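Local coordinates for protein branched-chain-amino-acid aminotransferase (PDB 6JIF) that probably catalyses reversible transfer of amino groups between branched-chain amino acids and 2-oxo acids, using pyridoxal-5'-phosphate as its cofactor, at residues I238-S243 / P261-G266; K254-N259 / E283-D288; H185-S190 / H223-I228; K298-C303 / H322-E327; A195-T200 / D231-T236. All coordinates share one frame; numbering follows the deposited sequence.

Overall arrangement
Contact 1 lies at the cofactor, with Glu240, Ser243, Leu264 and Gly266 in the pyridoxal-5'-phosphate pocket, and touches each of the other four. Contact 5, its centre about 10 Å from that of contact 1, brings together two loops, Pro232 lying against Glu239 and Ser262. Contacts 2 and 3 are parallel strand pairs of the same mixed sheet, centred about 13 and 15 Å from contact 1; contact 3 meets contact 1 where Gly242 N is 2.7 Å from Ala227 O, probably hydrogen-bonded. Contact 4 lies on another part of that sheet, about 17 Å from contact 1 and about 24 Å from contact 5 between centres, and joins contact 3 through Asn186 ND2 and Glu327 OE1, 3.0 Å apart.

Contact 1: residues I238-S243 / P261-G266. With PLP (pyridoxal-5'-phosphate), chain D.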
# COMPACT_ATOMS: atom_id res chain seq x y z
N ILE B 238 3.43 22.16 -2.24
CA ILE B 238 2.35 21.33 -2.75
C ILE B 238 2.90 20.18 -3.58
O ILE B 238 3.79 20.37 -4.42
CB ILE B 238 1.40 22.18 -3.61
CG1 ILE B 238 0.73 23.21 -2.70
CG2 ILE B 238 0.33 21.32 -4.34
CD1 ILE B 238 -0.12 24.24 -3.45
N GLU B 239 2.35 18.99 -3.38
CA GLU B 239 2.69 17.83 -4.20
C GLU B 239 1.52 17.28 -5.00
O GLU B 239 1.68 17.04 -6.19
CB GLU B 239 3.26 16.74 -3.32
CG GLU B 239 4.56 17.16 -2.67
CD GLU B 239 5.62 16.05 -2.75
OE1 GLU B 239 5.22 14.86 -2.77
OE2 GLU B 239 6.83 16.40 -2.80
N GLU B 240 0.35 17.07 -4.38
CA GLU B 240 -0.75 16.42 -5.09
C GLU B 240 -2.07 16.96 -4.60
O GLU B 240 -2.22 17.32 -3.43
CB GLU B 240 -0.81 14.89 -4.91
CG GLU B 240 0.43 14.12 -5.35
CD GLU B 240 0.45 13.87 -6.83
OE1 GLU B 240 -0.46 14.36 -7.55
OE2 GLU B 240 1.36 13.15 -7.28
N VAL B 241 -3.07 16.92 -5.49
CA VAL B 241 -4.43 17.38 -5.13
C VAL B 241 -5.29 16.13 -5.18
O VAL B 241 -5.66 15.68 -6.27
CB VAL B 241 -4.94 18.45 -6.10
CG1 VAL B 241 -6.40 18.92 -5.74
CG2 VAL B 241 -3.99 19.64 -6.15
N GLY B 242 -5.55 15.52 -4.03
CA GLY B 242 -6.29 14.26 -4.02
C GLY B 242 -5.47 13.22 -4.80
O GLY B 242 -4.28 13.03 -4.51
N SER B 243 -6.05 12.64 -5.87
CA SER B 243 -5.30 11.75 -6.74
C SER B 243 -5.07 12.40 -8.10
O SER B 243 -5.16 11.75 -9.15
CB SER B 243 -6.02 10.40 -6.87
OG SER B 243 -6.48 9.97 -5.57
N PRO B 261 10.68 13.92 -6.10
CA PRO B 261 10.74 12.45 -6.25
C PRO B 261 9.47 11.73 -5.81
O PRO B 261 9.29 10.57 -6.22
CB PRO B 261 11.94 12.05 -5.38
CG PRO B 261 12.81 13.32 -5.27
CD PRO B 261 11.80 14.47 -5.32
N SER B 262 8.58 12.37 -5.03
CA SER B 262 7.37 11.71 -4.52
C SER B 262 6.09 12.09 -5.25
O SER B 262 5.06 11.46 -5.01
CB SER B 262 7.22 11.95 -3.02
OG SER B 262 7.24 13.35 -2.74
N VAL B 263 6.14 13.03 -6.19
CA VAL B 263 4.99 13.35 -7.05
C VAL B 263 4.75 12.24 -8.08
O VAL B 263 5.66 11.79 -8.78
CB VAL B 263 5.21 14.71 -7.73
CG1 VAL B 263 4.11 15.04 -8.75
CG2 VAL B 263 5.29 15.84 -6.71
N LEU B 264 3.49 11.88 -8.27
CA LEU B 264 3.12 10.92 -9.31
C LEU B 264 3.20 11.58 -10.68
O LEU B 264 2.54 12.60 -10.92
CB LEU B 264 1.70 10.40 -9.04
CG LEU B 264 1.21 9.13 -9.75
CD1 LEU B 264 0.96 9.40 -11.19
CD2 LEU B 264 2.12 7.92 -9.65
N PRO B 265 4.01 11.06 -11.61
CA PRO B 265 4.16 11.74 -12.90
C PRO B 265 2.96 11.48 -13.81
O PRO B 265 2.90 10.44 -14.46
CB PRO B 265 5.45 11.13 -13.49
CG PRO B 265 5.67 9.90 -12.68
CD PRO B 265 5.06 10.06 -11.37
N GLY B 266 1.98 12.38 -13.79
CA GLY B 266 0.73 12.10 -14.48
C GLY B 266 0.85 12.29 -15.98
O GLY B 266 1.64 13.11 -16.46
N1 PLP D . -1.64 12.21 -8.95
C2 PLP D . -1.80 11.01 -8.32
C2A PLP D . -1.39 10.95 -6.88
C3 PLP D . -2.26 9.89 -9.02
O3 PLP D . -2.35 8.69 -8.38
C4 PLP D . -2.61 10.02 -10.39
C4A PLP D . -2.92 8.80 -11.23
C5 PLP D . -2.45 11.28 -10.98
C6 PLP D . -1.95 12.33 -10.26
C5A PLP D . -2.84 11.62 -12.38
O4P PLP D . -2.24 10.77 -13.29
P PLP D . -2.85 10.67 -14.76
O1P PLP D . -2.92 12.04 -15.37
O2P PLP D . -1.79 9.81 -15.47
O3P PLP D . -4.24 10.04 -14.74
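Glu239 and Glu240 reach across from the middle of strand 238-241 to the loop Ser262-Leu264 in this class IV (fold type IV) aminotransferase; Glu240 and Leu264 line the cofactor pocket, and Glu239 holds the loop beside it. The two neighbours form a classic beta bulge, both facing Tyr229 on the adjacent strand, and both side chains reach the same loop.

The two carboxylates do different work. Glu240 has its chain bent at chi2 (-82°), which swings the carboxylate between loop and ligand: OE2 accepts the amide of Leu264 (N to OE2 2.7 Å), met nearly along the C-O axis, while OE1 lies 2.8 Å from N1 of the pyridoxal ring. An acidic side chain beside the pyridine nitrogen is a hallmark of this kind of cofactor site, and the Leu264 amide helps fix the rotation of this one. Glu239 instead takes a short 2.5 Å bond from Ser262 OG on the syn lone pair of OE1; OE2 is engaged by Ser260 OG.

Between the two acids sits Val263. Its CG2 lies 4.0 Å from Glu239 CD, the two chains crossing obliquely, while its CG1 approaches Glu240 OE2, an apolar filling between the two polar bonds. Leu264 then passes across to the cofactor, its CG 3.6 Å from C3 of the ring, and the loop ends at Gly266, the N-cap residue of helix 267-278. A side chain here would run into the phosphate ester: Gly266 CA is already 3.5 Å from PLP O4P.

Contact 2: residues K254-N259 / E283-D288; sequences KFVTPN and EVVEGD
Val256 and Val285 lie side by side and point the same way, one of the cross-strand pairs that join strands 255-258 and 284-287 in parallel register. The CG2 branch of Val256 rests 4.0 Å from Val285 CB. Toward the start of the pair, the extended chain of Lys254 runs slantwise over Val285 and Glu283, its CD 4.0 Å from Val285 CG2; the ammonium group and the Glu283 carboxylate are of opposite charge but do not touch.

Phe255, Val284, Thr257 and Glu286 project from the other face of the sheet. Phe255 has CG anti to its own nitrogen (chi1 178°), a setting that carries the ring off the strand while CB stays 4.1 Å from Val284 CG2. In Thr257 the hydroxyl takes the corresponding position (chi1 -169°) and is bonded to Phe246 O on the neighbouring strand; the methyl is thereby left between the nitrogen and the carbonyl carbon, 3.9 Å from Glu286 CG, where it meets the aliphatic part of that chain.

Five backbone bonds alternate between the strands, from Phe255 N to Glu283 O (2.9 Å) through to Asn259 N to Gly287 O (3.1 Å), the last of them the least straight at 141°. Beyond it a water donates to both Asn259 O and Asp288 OD1, each at 2.8 Å.

The two strands and helix 267-278 between them make a beta-alpha-beta unit: Phe255 packs on Leu272 and Ile273, Thr257 on Arg269 and Val284 on Lys277 of that helix, while strand 245-250 runs antiparallel along the other edge of strand 255-258.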
# COMPACT_ATOMS: atom_id res chain seq x y z
N LYS B 254 2.51 31.71 -16.72
CA LYS B 254 3.29 30.48 -16.79
C LYS B 254 2.49 29.35 -16.17
O LYS B 254 1.82 29.56 -15.15
CB LYS B 254 4.62 30.63 -16.04
CG LYS B 254 5.46 31.76 -16.59
CD LYS B 254 6.81 31.82 -15.93
CE LYS B 254 7.59 33.04 -16.46
NZ LYS B 254 8.76 33.28 -15.60
N PHE B 255 2.61 28.15 -16.76
CA PHE B 255 1.97 26.94 -16.24
C PHE B 255 2.97 26.30 -15.29
O PHE B 255 4.07 25.93 -15.71
CB PHE B 255 1.61 26.01 -17.40
CG PHE B 255 0.97 24.69 -17.00
CD1 PHE B 255 1.79 23.62 -16.57
CD2 PHE B 255 -0.41 24.50 -17.08
CE1 PHE B 255 1.21 22.38 -16.24
CE2 PHE B 255 -0.99 23.28 -16.74
CZ PHE B 255 -0.17 22.20 -16.33
N VAL B 256 2.64 26.27 -13.98
CA VAL B 256 3.60 25.81 -12.96
C VAL B 256 3.09 24.52 -12.34
O VAL B 256 1.94 24.43 -11.91
CB VAL B 256 3.83 26.90 -11.91
CG1 VAL B 256 4.85 26.45 -10.91
CG2 VAL B 256 4.29 28.18 -12.60
N THR B 257 3.96 23.52 -12.25
CA THR B 257 3.51 22.28 -11.60
C THR B 257 4.64 21.70 -10.75
O THR B 257 5.84 21.88 -11.06
CB THR B 257 2.98 21.31 -12.69
OG1 THR B 257 2.32 20.20 -12.06
CG2 THR B 257 4.13 20.80 -13.59
N PRO B 258 4.30 21.04 -9.62
CA PRO B 258 5.35 20.50 -8.73
C PRO B 258 6.24 19.46 -9.36
O PRO B 258 5.81 18.67 -10.21
CB PRO B 258 4.54 19.87 -7.57
CG PRO B 258 3.25 20.76 -7.50
CD PRO B 258 2.97 20.97 -9.00
N ASN B 259 7.49 19.45 -8.91
CA ASN B 259 8.49 18.47 -9.33
C ASN B 259 9.16 17.98 -8.06
O ASN B 259 9.68 18.79 -7.29
CB ASN B 259 9.49 19.15 -10.26
CG ASN B 259 10.54 18.20 -10.78
OD1 ASN B 259 10.33 17.01 -10.82
ND2 ASN B 259 11.64 18.75 -11.24
N GLU B 283 4.78 29.27 -21.41
CA GLU B 283 5.96 28.83 -20.66
C GLU B 283 5.54 27.85 -19.56
O GLU B 283 4.48 28.03 -18.96
CB GLU B 283 6.70 30.02 -20.03
CG GLU B 283 7.85 30.55 -20.85
CD GLU B 283 7.96 32.06 -20.85
OE1 GLU B 283 7.19 32.74 -20.11
OE2 GLU B 283 8.81 32.59 -21.61
N VAL B 284 6.36 26.82 -19.33
CA VAL B 284 6.11 25.85 -18.27
C VAL B 284 7.24 25.91 -17.27
O VAL B 284 8.41 26.05 -17.66
CB VAL B 284 5.98 24.43 -18.86
CG1 VAL B 284 6.00 23.39 -17.69
CG2 VAL B 284 4.70 24.36 -19.57
N VAL B 285 6.90 25.88 -15.99
CA VAL B 285 7.85 25.71 -14.89
C VAL B 285 7.51 24.45 -14.11
O VAL B 285 6.39 24.31 -13.61
CB VAL B 285 7.84 26.92 -13.95
CG1 VAL B 285 8.84 26.69 -12.84
CG2 VAL B 285 8.13 28.23 -14.72
N GLU B 286 8.48 23.54 -13.97
CA GLU B 286 8.36 22.38 -13.09
C GLU B 286 9.29 22.60 -11.91
O GLU B 286 10.51 22.63 -12.07
CB GLU B 286 8.69 21.09 -13.82
CG GLU B 286 7.75 20.81 -14.96
CD GLU B 286 8.12 19.51 -15.62
OE1 GLU B 286 8.16 18.48 -14.90
OE2 GLU B 286 8.43 19.53 -16.83
N GLY B 287 8.73 22.82 -10.73
CA GLY B 287 9.62 23.17 -9.64
C GLY B 287 8.95 23.16 -8.28
O GLY B 287 8.03 22.37 -8.07
N ASP B 288 9.38 24.01 -7.36
CA ASP B 288 8.84 24.03 -5.99
C ASP B 288 7.67 25.01 -5.95
O ASP B 288 7.81 26.18 -6.34
CB ASP B 288 9.89 24.48 -4.99
CG ASP B 288 10.98 23.45 -4.77
OD1 ASP B 288 10.74 22.25 -5.05
OD2 ASP B 288 12.07 23.85 -4.26
O HOH W 1 8.73 20.35 -5.20

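Contact 3: residues H185-S190 / H223-I228; sequences HNFQIS and HFADAI
Phe224 lays one face of its ring against Gln188, whose CB stands 3.9 Å from the ring centroid in a CH-pi contact, with Asn186 CB at the ring edge. The glutamine chain runs on across the same ring, its NE2 3.5 Å from Phe224 CE2 and bonded to Asp316. Putting an alanine in place of Phe224 would probably open a gap beside Gln188 and deprive its chain of this support.

In a second fit the roles are exchanged, with the ring on strand 185-189 and the methyl on the other segment. The methyl of Ala225 sits over a face of Phe187, 4.0 Å from its centroid, and the ring and Asp226 carboxylate planes are only 15° apart. Ile228 CD1 fills the angle beside Phe187 CB at 3.6 Å. Further along the strands, Ile189 CD1 presses tightly against Ile228 CG2 at 3.5 Å.

The backbones join in parallel, starting with Ala225 N to Asn186 O (2.8 Å) and ending with Ser190 N to Ile228 O. The arrangement closes a beta-alpha-beta crossover: helix 206-221, ended by a Schellman motif at His223, packs through Ala219 on Gln188 and Ala227, while strands 308-317 and 238-241 flank strands 185-189 and 227-230.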
# COMPACT_ATOMS: atom_id res chain seq x y z
N HIS B 185 -13.85 24.18 -7.46
CA HIS B 185 -14.04 23.36 -6.27
C HIS B 185 -13.02 23.81 -5.26
O HIS B 185 -11.93 24.25 -5.65
CB HIS B 185 -13.78 21.87 -6.55
CG HIS B 185 -14.58 21.36 -7.67
ND1 HIS B 185 -15.77 20.70 -7.49
CD2 HIS B 185 -14.44 21.53 -9.00
CE1 HIS B 185 -16.32 20.45 -8.66
NE2 HIS B 185 -15.53 20.94 -9.60
N ASN B 186 -13.36 23.66 -3.98
CA ASN B 186 -12.47 23.99 -2.86
C ASN B 186 -11.80 22.74 -2.32
O ASN B 186 -12.45 21.68 -2.23
CB ASN B 186 -13.20 24.71 -1.72
CG ASN B 186 -13.78 26.03 -2.18
OD1 ASN B 186 -13.28 26.65 -3.09
ND2 ASN B 186 -14.87 26.47 -1.54
N PHE B 187 -10.52 22.87 -1.95
CA PHE B 187 -9.74 21.75 -1.39
C PHE B 187 -9.08 22.20 -0.10
O PHE B 187 -8.95 23.40 0.13
CB PHE B 187 -8.66 21.23 -2.38
CG PHE B 187 -9.23 20.69 -3.69
CD1 PHE B 187 -9.64 21.54 -4.68
CD2 PHE B 187 -9.33 19.31 -3.89
CE1 PHE B 187 -10.15 21.03 -5.90
CE2 PHE B 187 -9.82 18.81 -5.05
CZ PHE B 187 -10.25 19.70 -6.08
N GLN B 188 -8.68 21.23 0.75
CA GLN B 188 -8.12 21.51 2.07
C GLN B 188 -6.73 20.90 2.23
O GLN B 188 -6.54 19.72 1.95
CB GLN B 188 -9.01 20.94 3.16
CG GLN B 188 -8.56 21.32 4.55
CD GLN B 188 -9.40 20.68 5.59
OE1 GLN B 188 -9.56 19.46 5.64
NE2 GLN B 188 -9.99 21.51 6.45
N ILE B 189 -5.77 21.69 2.69
CA ILE B 189 -4.44 21.09 2.98
C ILE B 189 -4.57 20.04 4.06
O ILE B 189 -5.26 20.22 5.06
CB ILE B 189 -3.43 22.18 3.40
CG1 ILE B 189 -3.15 23.12 2.24
CG2 ILE B 189 -2.12 21.56 3.94
CD1 ILE B 189 -2.83 22.46 0.89
N SER B 190 -3.88 18.90 3.87
CA SER B 190 -3.92 17.83 4.86
C SER B 190 -2.61 17.80 5.65
O SER B 190 -1.55 18.15 5.14
CB SER B 190 -4.12 16.48 4.17
OG SER B 190 -4.08 15.43 5.14
N HIS B 223 -16.27 19.04 4.19
CA HIS B 223 -17.06 19.56 3.07
C HIS B 223 -16.19 20.08 1.94
O HIS B 223 -16.66 20.81 1.09
CB HIS B 223 -18.05 20.64 3.54
CG HIS B 223 -19.03 20.14 4.55
ND1 HIS B 223 -20.09 19.35 4.19
CD2 HIS B 223 -19.08 20.27 5.89
CE1 HIS B 223 -20.80 19.06 5.27
NE2 HIS B 223 -20.21 19.61 6.32
N PHE B 224 -14.93 19.63 1.86
CA PHE B 224 -14.05 19.97 0.76
C PHE B 224 -14.05 18.84 -0.27
O PHE B 224 -14.37 17.69 0.03
CB PHE B 224 -12.61 20.22 1.26
CG PHE B 224 -12.53 21.44 2.14
CD1 PHE B 224 -12.42 22.71 1.57
CD2 PHE B 224 -12.59 21.33 3.51
CE1 PHE B 224 -12.42 23.84 2.35
CE2 PHE B 224 -12.53 22.47 4.31
CZ PHE B 224 -12.43 23.73 3.70
N ALA B 225 -13.67 19.21 -1.50
CA ALA B 225 -13.66 18.20 -2.56
C ALA B 225 -12.63 17.10 -2.29
O ALA B 225 -12.91 15.93 -2.58
CB ALA B 225 -13.44 18.84 -3.94
N ASP B 226 -11.46 17.45 -1.75
CA ASP B 226 -10.44 16.45 -1.41
C ASP B 226 -9.37 17.13 -0.57
O ASP B 226 -9.42 18.33 -0.31
CB ASP B 226 -9.85 15.78 -2.66
CG ASP B 226 -9.45 14.30 -2.43
OD1 ASP B 226 -9.01 13.88 -1.33
OD2 ASP B 226 -9.54 13.54 -3.40
N ALA B 227 -8.40 16.32 -0.16
CA ALA B 227 -7.21 16.78 0.54
C ALA B 227 -6.13 17.12 -0.48
O ALA B 227 -6.05 16.52 -1.55
CB ALA B 227 -6.68 15.69 1.47
N ILE B 228 -5.32 18.10 -0.13
CA ILE B 228 -4.11 18.40 -0.89
C ILE B 228 -2.93 18.00 0.00
O ILE B 228 -2.93 18.28 1.20
CB ILE B 228 -4.03 19.88 -1.30
CG1 ILE B 228 -5.01 20.15 -2.44
CG2 ILE B 228 -2.63 20.23 -1.79
CD1 ILE B 228 -5.14 21.64 -2.83

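Contact 4: residues K298-C303 / H322-E327; sequences KEAGAC and HVFHSE
Phe324 sets its ring squarely against the methyl of Ala300, the main apolar meeting of strand 297-304 with the turn that follows strand 320-323. Ala300 CB stands 3.8 Å from the ring centroid, only 12° off the normal, a CH-pi contact over the centre of the face. The nearest ring atom is CE2, 3.7 Å from Ala300 CB. The opposite face is taken by His322, whose CD2 is offset toward the rim, so the ring is held between a methyl and an imidazole edge atom. Phe324 has CG anti to its carbonyl carbon (chi1 -61°), which turns the ring in over Ala300.

Lys298 takes part through its carbonyl, its side chain leading off to Asn253. Lys298 O lies 3.2 Å from His325 CB, and a water spans the remaining distance: it donates to Lys298 O (2.8 Å) and lies 2.9 Å from His325 ND1, in the plane of that ring at its edge. The two segments share no direct hydrogen bond, so this water supplies the polar link. With a serine in place of Phe324, Ala300 would probably lose its apolar cover and His322 the ring it rests on, leaving a gap behind the turn.

Glu299 sends its carboxylate to Thr334 and Val333 at the start of helix 332-346, whose end would probably favour the negative charge. Strand 320-323 is the return arm of a hairpin with 308-317. Both 297-304 and 320-323 pair antiparallel with 308-317, so the contact joins two strands that share this neighbour, beside a classic beta bulge in which Lys298 and Glu299 both face Ile249.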
# COMPACT_ATOMS: atom_id res chain seq x y z
N LYS B 298 -2.85 33.29 -10.50
CA LYS B 298 -4.17 33.88 -10.70
C LYS B 298 -5.24 32.80 -10.97
O LYS B 298 -6.42 33.10 -10.91
CB LYS B 298 -4.11 34.91 -11.83
CG LYS B 298 -3.63 34.32 -13.18
CD LYS B 298 -3.56 35.45 -14.25
CE LYS B 298 -3.13 34.88 -15.61
NZ LYS B 298 -3.23 35.83 -16.82
N GLU B 299 -4.84 31.58 -11.26
CA GLU B 299 -5.72 30.44 -11.47
C GLU B 299 -4.97 29.21 -10.99
O GLU B 299 -3.73 29.20 -10.94
CB GLU B 299 -6.06 30.20 -12.97
CG GLU B 299 -6.76 31.28 -13.65
CD GLU B 299 -7.09 30.95 -15.10
OE1 GLU B 299 -7.38 29.75 -15.35
OE2 GLU B 299 -7.09 31.89 -15.97
N ALA B 300 -5.73 28.18 -10.63
CA ALA B 300 -5.11 26.91 -10.28
C ALA B 300 -6.08 25.78 -10.55
O ALA B 300 -7.29 25.97 -10.58
CB ALA B 300 -4.66 26.90 -8.81
N GLY B 301 -5.53 24.58 -10.74
CA GLY B 301 -6.33 23.42 -11.04
C GLY B 301 -5.60 22.13 -10.72
O GLY B 301 -4.46 22.12 -10.24
N ALA B 302 -6.36 21.05 -10.84
CA ALA B 302 -5.84 19.69 -10.72
C ALA B 302 -6.11 18.92 -12.00
O ALA B 302 -7.10 19.15 -12.68
CB ALA B 302 -6.46 18.97 -9.55
N CYS B 303 -5.16 18.10 -12.43
CA CYS B 303 -5.34 17.36 -13.67
C CYS B 303 -5.14 15.86 -13.43
O CYS B 303 -4.35 15.47 -12.56
CB CYS B 303 -4.43 17.86 -14.79
SG CYS B 303 -2.74 17.82 -14.37
N HIS B 322 -7.95 30.42 0.63
CA HIS B 322 -7.31 31.25 -0.38
C HIS B 322 -8.01 31.02 -1.71
O HIS B 322 -7.89 29.93 -2.28
CB HIS B 322 -5.81 30.92 -0.55
CG HIS B 322 -5.12 31.85 -1.52
ND1 HIS B 322 -4.42 32.97 -1.10
CD2 HIS B 322 -5.07 31.87 -2.88
CE1 HIS B 322 -3.99 33.64 -2.16
NE2 HIS B 322 -4.36 32.99 -3.24
N VAL B 323 -8.62 32.06 -2.26
CA VAL B 323 -9.28 31.97 -3.57
C VAL B 323 -8.39 32.60 -4.63
O VAL B 323 -8.04 33.78 -4.50
CB VAL B 323 -10.67 32.65 -3.53
CG1 VAL B 323 -11.28 32.71 -4.94
CG2 VAL B 323 -11.55 31.86 -2.63
N PHE B 324 -8.10 31.87 -5.73
CA PHE B 324 -7.15 32.36 -6.75
C PHE B 324 -7.84 33.36 -7.68
O PHE B 324 -7.33 34.47 -7.94
CB PHE B 324 -6.54 31.20 -7.57
CG PHE B 324 -5.74 30.20 -6.72
CD1 PHE B 324 -4.42 30.42 -6.43
CD2 PHE B 324 -6.37 29.07 -6.21
CE1 PHE B 324 -3.71 29.54 -5.64
CE2 PHE B 324 -5.70 28.16 -5.44
CZ PHE B 324 -4.36 28.38 -5.13
N HIS B 325 -8.93 32.90 -8.29
CA HIS B 325 -9.67 33.65 -9.30
C HIS B 325 -11.10 33.90 -8.89
O HIS B 325 -11.55 35.04 -8.89
CB HIS B 325 -9.64 32.85 -10.63
CG HIS B 325 -10.48 33.45 -11.72
ND1 HIS B 325 -10.10 34.58 -12.41
CD2 HIS B 325 -11.65 33.05 -12.28
CE1 HIS B 325 -11.02 34.88 -13.32
NE2 HIS B 325 -11.96 33.95 -13.27
N SER B 326 -11.82 32.85 -8.49
CA SER B 326 -13.25 32.95 -8.27
C SER B 326 -13.76 31.66 -7.65
O SER B 326 -13.29 30.57 -7.99
CB SER B 326 -13.98 33.15 -9.61
OG SER B 326 -15.37 33.19 -9.43
N GLU B 327 -14.80 31.79 -6.83
CA GLU B 327 -15.54 30.62 -6.36
C GLU B 327 -16.62 30.18 -7.34
O GLU B 327 -17.22 29.11 -7.13
CB GLU B 327 -16.18 30.94 -5.00
CG GLU B 327 -15.15 31.06 -3.87
CD GLU B 327 -14.80 29.70 -3.32
OE1 GLU B 327 -15.49 29.29 -2.35
OE2 GLU B 327 -13.85 29.05 -3.85
O HOH W 2 -7.53 35.58 -11.51

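Contact 5: residues A195-T200 / D231-T236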
# COMPACT_ATOMS: atom_id res chain seq x y z
N ALA B 195 2.56 9.72 0.67
CA ALA B 195 3.76 8.96 0.32
C ALA B 195 4.94 9.50 1.10
O ALA B 195 4.95 10.66 1.52
CB ALA B 195 4.07 9.02 -1.19
N ALA B 196 5.96 8.66 1.24
CA ALA B 196 7.19 9.03 1.96
C ALA B 196 8.12 9.82 1.04
O ALA B 196 7.95 9.80 -0.21
CB ALA B 196 7.88 7.76 2.42
N PRO B 197 9.11 10.52 1.60
CA PRO B 197 10.05 11.23 0.72
C PRO B 197 10.77 10.30 -0.26
O PRO B 197 10.96 10.70 -1.40
CB PRO B 197 11.02 11.91 1.68
CG PRO B 197 10.24 12.02 3.03
CD PRO B 197 9.37 10.77 3.03
N GLN B 198 11.16 9.10 0.15
CA GLN B 198 11.81 8.11 -0.72
C GLN B 198 11.00 6.82 -0.68
O GLN B 198 11.54 5.74 -0.45
CB GLN B 198 13.25 7.87 -0.30
CG GLN B 198 14.14 9.11 -0.45
CD GLN B 198 14.26 9.57 -1.90
OE1 GLN B 198 14.16 8.78 -2.85
NE2 GLN B 198 14.49 10.89 -2.08
N GLY B 199 9.69 6.97 -0.88
CA GLY B 199 8.76 5.87 -0.89
C GLY B 199 8.30 5.59 -2.31
O GLY B 199 9.06 5.73 -3.29
N THR B 200 7.04 5.19 -2.40
CA THR B 200 6.48 4.71 -3.66
C THR B 200 5.58 5.75 -4.33
O THR B 200 4.81 5.40 -5.23
CB THR B 200 5.71 3.41 -3.41
OG1 THR B 200 4.72 3.61 -2.40
CG2 THR B 200 6.62 2.31 -2.96
N ASP B 231 4.76 18.27 0.52
CA ASP B 231 5.96 17.41 0.54
C ASP B 231 6.11 16.76 1.92
O ASP B 231 5.92 17.44 2.95
CB ASP B 231 7.20 18.19 0.15
CG ASP B 231 7.66 19.12 1.20
OD1 ASP B 231 7.02 20.18 1.33
OD2 ASP B 231 8.66 18.82 1.86
N PRO B 232 6.38 15.46 1.99
CA PRO B 232 6.32 14.77 3.26
C PRO B 232 7.47 15.15 4.19
O PRO B 232 7.31 15.04 5.42
CB PRO B 232 6.35 13.28 2.85
CG PRO B 232 6.97 13.28 1.45
CD PRO B 232 6.36 14.54 0.85
N MET B 233 8.61 15.64 3.67
CA MET B 233 9.73 15.97 4.57
C MET B 233 9.47 17.26 5.35
O MET B 233 9.82 17.35 6.53
CB MET B 233 11.01 16.09 3.76
CG MET B 233 12.25 16.17 4.66
SD MET B 233 13.76 15.72 3.85
CE MET B 233 13.72 13.90 3.96
N THR B 234 8.86 18.28 4.71
CA THR B 234 8.76 19.60 5.34
C THR B 234 7.37 20.20 5.39
O THR B 234 7.17 21.18 6.12
CB THR B 234 9.69 20.64 4.66
OG1 THR B 234 9.23 20.96 3.35
CG2 THR B 234 11.11 20.10 4.54
N HIS B 235 6.43 19.70 4.60
CA HIS B 235 5.09 20.28 4.52
C HIS B 235 5.19 21.77 4.26
O HIS B 235 4.43 22.59 4.79
CB HIS B 235 4.27 19.98 5.77
CG HIS B 235 3.72 18.59 5.75
ND1 HIS B 235 2.38 18.32 5.79
CD2 HIS B 235 4.35 17.39 5.67
CE1 HIS B 235 2.19 17.01 5.70
NE2 HIS B 235 3.36 16.42 5.66
N THR B 236 6.05 22.10 3.30
CA THR B 236 6.09 23.48 2.81
C THR B 236 5.72 23.64 1.34
O THR B 236 5.56 24.78 0.90
CB THR B 236 7.48 24.09 3.04
OG1 THR B 236 8.49 23.34 2.35
CG2 THR B 236 7.76 24.16 4.54
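Pro197 and Pro232 bring their rings together so that they slide past each other in opposite directions, Pro197 CD lying 3.8 Å from Pro232 CG. The pyrrolidine of Pro232 also reaches the backbone: its CB is 3.3 Å from Ala195 O, and its CG is 3.5 Å from Pro197 N. The imidazole of His235, the one truly flat ring of the two loops, has Pro232 O in its plane at the edge, and its NE2 is bonded to Asp193.

Met233 adds the outer part of the contact. Its chain leaves with CG anti to the backbone nitrogen (chi1 -169°) and bends at chi3, bringing the methyl CE 4.1 Å from Pro197 CB. No hydrogen bond crosses between the loops, which meet through van der Waals contact alone. Both belong to the dimer interface as well: Met233 packs on Met233 of the second subunit, and Gln198 N is bonded to Asp193 of that subunit.

What shapes the loop that carries Pro232 and Met233 is Asp231. Its OD2 is gripped twice by Thr234, by OG1 at 2.7 Å on the syn lone pair and by N at 2.9 Å from well above the carboxylate plane, while OD1 accepts Thr236 N from within the turn and Lys237 N just beyond it. The backbone adds His235 N to Asp231 O at 2.8 Å. An aspartate oxygen accepting from the amide three residues on is an Asx motif, here shaping the tight connection between the antiparallel strands 227-230 and 238-241.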